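Local coordinates for mbDLG-3 protein (Monosiga brevicollis, PDB 6X1N) that probably binds short C-terminal peptide tails of partner proteins through this third PDZ domain of a Dlg-type scaffold, and may bind protein kinases, at residues Gly18-Ala30 with Met64-Ala78. Sequence-based numbering, arbitrary orientation.
Sequences GFSLLGPAKAGPA and MNGQDLALASYRQAA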
loop_
_atom_site.group_PDB
_atom_site.type_symbol
_atom_site.label_atom_id
_atom_site.label_comp_id
_atom_site.label_asym_id
_atom_site.label_seq_id
_atom_site.Cartn_x
_atom_site.Cartn_y
_atom_site.Cartn_z
ATOM N N GLY A 18 9.569 -0.114 5.832
ATOM C CA GLY A 18 8.917 -0.445 7.087
ATOM C C GLY A 18 7.458 -0.842 7.022
ATOM O O GLY A 18 6.715 -0.590 7.974
ATOM N N PHE A 19 7.012 -1.461 5.934
ATOM C CA PHE A 19 5.635 -1.932 5.894
ATOM C C PHE A 19 5.527 -3.131 4.977
ATOM O O PHE A 19 6.353 -3.334 4.085
ATOM C CB PHE A 19 4.648 -0.834 5.481
ATOM C CG PHE A 19 4.730 -0.432 4.031
ATOM C CD1 PHE A 19 5.596 0.576 3.619
ATOM C CD2 PHE A 19 3.900 -1.021 3.088
ATOM C CE1 PHE A 19 5.649 0.962 2.283
ATOM C CE2 PHE A 19 3.946 -0.640 1.750
ATOM C CZ PHE A 19 4.818 0.341 1.342
ATOM N N SER A 20 4.493 -3.924 5.217
ATOM C CA SER A 20 4.127 -5.043 4.365
ATOM C C SER A 20 2.859 -4.688 3.607
ATOM O O SER A 20 1.996 -3.975 4.130
ATOM C CB SER A 20 3.795 -6.271 5.211
ATOM O OG SER A 20 4.864 -6.599 6.092
ATOM N N LEU A 21 2.726 -5.196 2.387
ATOM C CA LEU A 21 1.494 -5.004 1.632
ATOM C C LEU A 21 0.896 -6.338 1.200
ATOM O O LEU A 21 1.553 -7.384 1.220
ATOM C CB LEU A 21 1.668 -4.035 0.447
ATOM C CG LEU A 21 2.703 -4.342 -0.639
ATOM C CD1 LEU A 21 2.254 -5.450 -1.595
ATOM C CD2 LEU A 21 3.021 -3.089 -1.442
ATOM N N LEU A 22 -0.367 -6.280 0.792
ATOM C CA LEU A 22 -1.062 -7.440 0.263
ATOM C C LEU A 22 -1.842 -7.025 -0.971
ATOM O O LEU A 22 -2.082 -5.839 -1.226
ATOM C CB LEU A 22 -1.977 -8.129 1.292
ATOM C CG LEU A 22 -3.244 -7.452 1.826
ATOM C CD1 LEU A 22 -4.388 -7.358 0.798
ATOM C CD2 LEU A 22 -3.717 -8.230 3.046
ATOM N N GLY A 23 -2.241 -8.019 -1.741
ATOM C CA GLY A 23 -3.042 -7.773 -2.908
ATOM C C GLY A 23 -3.586 -9.076 -3.439
ATOM O O GLY A 23 -3.364 -10.144 -2.864
ATOM N N PRO A 24 -4.319 -9.014 -4.546
ATOM C CA PRO A 24 -4.918 -10.225 -5.109
ATOM C C PRO A 24 -3.895 -11.031 -5.895
ATOM O O PRO A 24 -2.845 -10.536 -6.299
ATOM C CB PRO A 24 -6.003 -9.673 -6.044
ATOM C CG PRO A 24 -5.472 -8.365 -6.486
ATOM C CD PRO A 24 -4.634 -7.810 -5.331
ATOM N N ALA A 25 -4.219 -12.305 -6.101
ATOM C CA ALA A 25 -3.336 -13.169 -6.873
ATOM C C ALA A 25 -3.166 -12.667 -8.305
ATOM O O ALA A 25 -2.055 -12.697 -8.852
ATOM C CB ALA A 25 -3.875 -14.601 -6.879
ATOM N N LYS A 26 -4.239 -12.181 -8.917
ATOM C CA LYS A 26 -4.271 -11.862 -10.340
ATOM C C LYS A 26 -4.587 -10.382 -10.513
ATOM O O LYS A 26 -5.502 -9.863 -9.867
ATOM C CB LYS A 26 -5.356 -12.719 -11.019
ATOM C CG LYS A 26 -5.496 -12.585 -12.532
ATOM C CD LYS A 26 -6.322 -13.745 -13.122
ATOM C CE LYS A 26 -7.773 -13.741 -12.633
ATOM N NZ LYS A 26 -8.601 -12.665 -13.254
ATOM N N ALA A 27 -3.831 -9.710 -11.376
ATOM C CA ALA A 27 -4.083 -8.319 -11.719
ATOM C C ALA A 27 -5.258 -8.213 -12.677
ATOM O O ALA A 27 -5.536 -9.133 -13.457
ATOM C CB ALA A 27 -2.842 -7.719 -12.381
ATOM N N GLY A 28 -5.929 -7.065 -12.646
ATOM C CA GLY A 28 -6.979 -6.781 -13.594
ATOM C C GLY A 28 -8.347 -6.720 -12.947
ATOM O O GLY A 28 -8.486 -6.819 -11.720
ATOM N N PRO A 29 -9.381 -6.523 -13.770
ATOM C CA PRO A 29 -10.749 -6.408 -13.253
ATOM C C PRO A 29 -11.143 -7.583 -12.371
ATOM O O PRO A 29 -10.760 -8.736 -12.604
ATOM C CB PRO A 29 -11.593 -6.356 -14.531
ATOM C CG PRO A 29 -10.678 -5.746 -15.542
ATOM C CD PRO A 29 -9.333 -6.350 -15.232
ATOM N N ALA A 30 -11.916 -7.267 -11.334
ATOM C CA ALA A 30 -12.375 -8.230 -10.347
ATOM C C ALA A 30 -13.871 -8.463 -10.504
ATOM O O ALA A 30 -14.639 -7.527 -10.762
ATOM C CB ALA A 30 -12.109 -7.722 -8.923
ATOM N N MET A 64 1.080 4.407 -6.146
ATOM C CA MET A 64 2.438 4.431 -5.633
ATOM C C MET A 64 3.351 4.885 -6.756
ATOM O O MET A 64 3.330 4.304 -7.844
ATOM C CB MET A 64 2.866 3.039 -5.170
ATOM C CG MET A 64 4.283 2.987 -4.634
ATOM S SD MET A 64 4.857 1.328 -4.229
ATOM C CE MET A 64 3.684 0.850 -2.955
ATOM N N ASN A 65 4.140 5.924 -6.498
ATOM C CA ASN A 65 5.103 6.424 -7.477
ATOM C C ASN A 65 4.442 6.688 -8.827
ATOM O O ASN A 65 4.968 6.338 -9.882
ATOM C CB ASN A 65 6.316 5.501 -7.594
ATOM C CG ASN A 65 7.205 5.572 -6.374
ATOM O OD1 ASN A 65 7.038 6.459 -5.541
ATOM N ND2 ASN A 65 8.152 4.658 -6.263
ATOM N N GLY A 66 3.264 7.305 -8.783
ATOM C CA GLY A 66 2.537 7.655 -9.985
ATOM C C GLY A 66 1.784 6.526 -10.655
ATOM O O GLY A 66 1.129 6.770 -11.677
ATOM N N GLN A 67 1.849 5.305 -10.125
ATOM C CA GLN A 67 1.200 4.145 -10.730
ATOM C C GLN A 67 -0.128 3.883 -10.032
ATOM O O GLN A 67 -0.171 3.722 -8.809
ATOM C CB GLN A 67 2.094 2.912 -10.640
ATOM C CG GLN A 67 3.506 3.144 -11.150
ATOM C CD GLN A 67 3.529 3.787 -12.519
ATOM O OE1 GLN A 67 4.004 4.917 -12.680
ATOM N NE2 GLN A 67 3.010 3.078 -13.517
ATOM N N ASP A 68 -1.206 3.854 -10.812
ATOM C CA ASP A 68 -2.526 3.508 -10.307
ATOM C C ASP A 68 -2.538 2.028 -9.937
ATOM O O ASP A 68 -2.324 1.168 -10.796
ATOM C CB ASP A 68 -3.522 3.782 -11.433
ATOM C CG ASP A 68 -4.967 3.560 -11.031
ATOM O OD1 ASP A 68 -5.261 2.872 -10.038
ATOM O OD2 ASP A 68 -5.848 4.085 -11.743
ATOM N N LEU A 69 -2.798 1.721 -8.665
ATOM C CA LEU A 69 -2.790 0.344 -8.188
ATOM C C LEU A 69 -4.186 -0.246 -7.996
ATOM O O LEU A 69 -4.324 -1.280 -7.336
ATOM C CB LEU A 69 -1.973 0.218 -6.903
ATOM C CG LEU A 69 -0.500 0.601 -7.014
ATOM C CD1 LEU A 69 0.193 0.375 -5.675
ATOM C CD2 LEU A 69 0.202 -0.177 -8.110
ATOM N N ALA A 70 -5.223 0.361 -8.585
ATOM C CA ALA A 70 -6.577 -0.133 -8.348
ATOM C C ALA A 70 -6.708 -1.612 -8.689
ATOM O O ALA A 70 -7.411 -2.357 -7.992
ATOM C CB ALA A 70 -7.589 0.688 -9.152
ATOM N N LEU A 71 -6.062 -2.051 -9.775
ATOM C CA LEU A 71 -6.216 -3.408 -10.281
ATOM C C LEU A 71 -4.925 -4.210 -10.194
ATOM O O LEU A 71 -4.814 -5.262 -10.828
ATOM C CB LEU A 71 -6.732 -3.396 -11.724
ATOM C CG LEU A 71 -8.027 -2.631 -12.018
ATOM C CD1 LEU A 71 -8.359 -2.763 -13.505
ATOM C CD2 LEU A 71 -9.148 -3.178 -11.182
ATOM N N ALA A 72 -3.946 -3.738 -9.428
ATOM C CA ALA A 72 -2.654 -4.404 -9.380
ATOM C C ALA A 72 -2.762 -5.732 -8.640
ATOM O O ALA A 72 -3.539 -5.883 -7.700
ATOM C CB ALA A 72 -1.624 -3.508 -8.694
ATOM N N SER A 73 -1.959 -6.704 -9.068
ATOM C CA SER A 73 -1.782 -7.906 -8.262
ATOM C C SER A 73 -0.821 -7.628 -7.105
ATOM O O SER A 73 -0.037 -6.680 -7.139
ATOM C CB SER A 73 -1.178 -9.024 -9.113
ATOM O OG SER A 73 0.099 -8.626 -9.565
ATOM N N TYR A 74 -0.840 -8.520 -6.110
ATOM C CA TYR A 74 0.209 -8.503 -5.098
ATOM C C TYR A 74 1.581 -8.502 -5.748
ATOM O O TYR A 74 2.431 -7.671 -5.428
ATOM C CB TYR A 74 0.096 -9.716 -4.179
ATOM C CG TYR A 74 1.385 -9.873 -3.410
ATOM C CD1 TYR A 74 1.680 -9.012 -2.364
ATOM C CD2 TYR A 74 2.345 -10.827 -3.770
ATOM C CE1 TYR A 74 2.877 -9.107 -1.671
ATOM C CE2 TYR A 74 3.551 -10.922 -3.093
ATOM C CZ TYR A 74 3.800 -10.067 -2.042
ATOM O OH TYR A 74 4.993 -10.160 -1.359
ATOM N N ARG A 75 1.812 -9.436 -6.672
ATOM C CA ARG A 75 3.137 -9.557 -7.269
ATOM C C ARG A 75 3.561 -8.254 -7.928
ATOM O O ARG A 75 4.719 -7.832 -7.803
ATOM C CB ARG A 75 3.145 -10.695 -8.288
ATOM C CG ARG A 75 4.531 -11.181 -8.670
ATOM C CD ARG A 75 5.032 -12.199 -7.657
ATOM N NE ARG A 75 4.362 -13.489 -7.791
ATOM C CZ ARG A 75 4.549 -14.512 -6.966
ATOM N NH1 ARG A 75 5.379 -14.395 -5.937
ATOM N NH2 ARG A 75 3.906 -15.653 -7.176
ATOM N N GLN A 76 2.638 -7.607 -8.648
ATOM C CA GLN A 76 2.954 -6.348 -9.313
ATOM C C GLN A 76 3.352 -5.270 -8.310
ATOM O O GLN A 76 4.343 -4.557 -8.509
ATOM C CB GLN A 76 1.745 -5.897 -10.127
ATOM C CG GLN A 76 1.934 -4.583 -10.855
ATOM C CD GLN A 76 0.621 -4.012 -11.338
ATOM O OE1 GLN A 76 -0.327 -4.750 -11.601
ATOM N NE2 GLN A 76 0.546 -2.686 -11.414
ATOM N N ALA A 77 2.584 -5.131 -7.222
ATOM C CA ALA A 77 2.889 -4.110 -6.220
ATOM C C ALA A 77 4.201 -4.402 -5.502
ATOM O O ALA A 77 5.017 -3.495 -5.288
ATOM C CB ALA A 77 1.740 -3.989 -5.215
ATOM N N ALA A 78 4.422 -5.656 -5.106
ATOM C CA ALA A 78 5.658 -5.980 -4.400
ATOM C C ALA A 78 6.861 -5.767 -5.302
ATOM O O ALA A 78 7.919 -5.307 -4.848
ATOM C CB ALA A 78 5.610 -7.420 -3.893
HETATM O O HOH W 1 0.063 -11.738 -7.156
#
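L21 drops both methyls onto the first turn of helix 74-82. Its CD1 lies 3.7 Å from Y74 CD1 and 3.9 Å from A77 CB. With chi1 at 58°, CG is flanked by N and C of its own residue, and this brings both methyls onto the helix. CD2 meets M64 CE at 4.3 Å and also touches A77 CB. The M64 chain is extended through chi2, and its methyl also reaches the edge of the F19 ring. V81, M89 and L91 continue this apolar layer.

Strand 19-22 and the start of the helix run nearly antiparallel, at 150°, with their axes 8.5 Å apart. In a PDZ domain this pair frames the groove that takes the peptide C-terminus between strand and helix. A glycerol, probably from the crystallisation liquor, lies by L21 and is hydrogen-bonded to F19 O; such molecules often mark pockets.

At the far end the strand meets the helix N-terminus. The Y74 ring turns its edge to L21 O. G23 runs close against Y74, its O touching Y74 CB. Y74 N donates a nearly straight hydrogen bond to P24 O, 2.8 Å long and in the carbonyl plane. S73 is the N-cap: its OG accepts from Q76 N, while its CB packs on A27. A water links A25 O to R75 N.

Farther out, G28 N donates to L71 O at 2.8 Å, again in the carbonyl plane. A27 CA adds a CH...O contact to the same oxygen. The L71 methyls spread over the G28-P29 backbone, with CD1 4.1 Å from P29 CD.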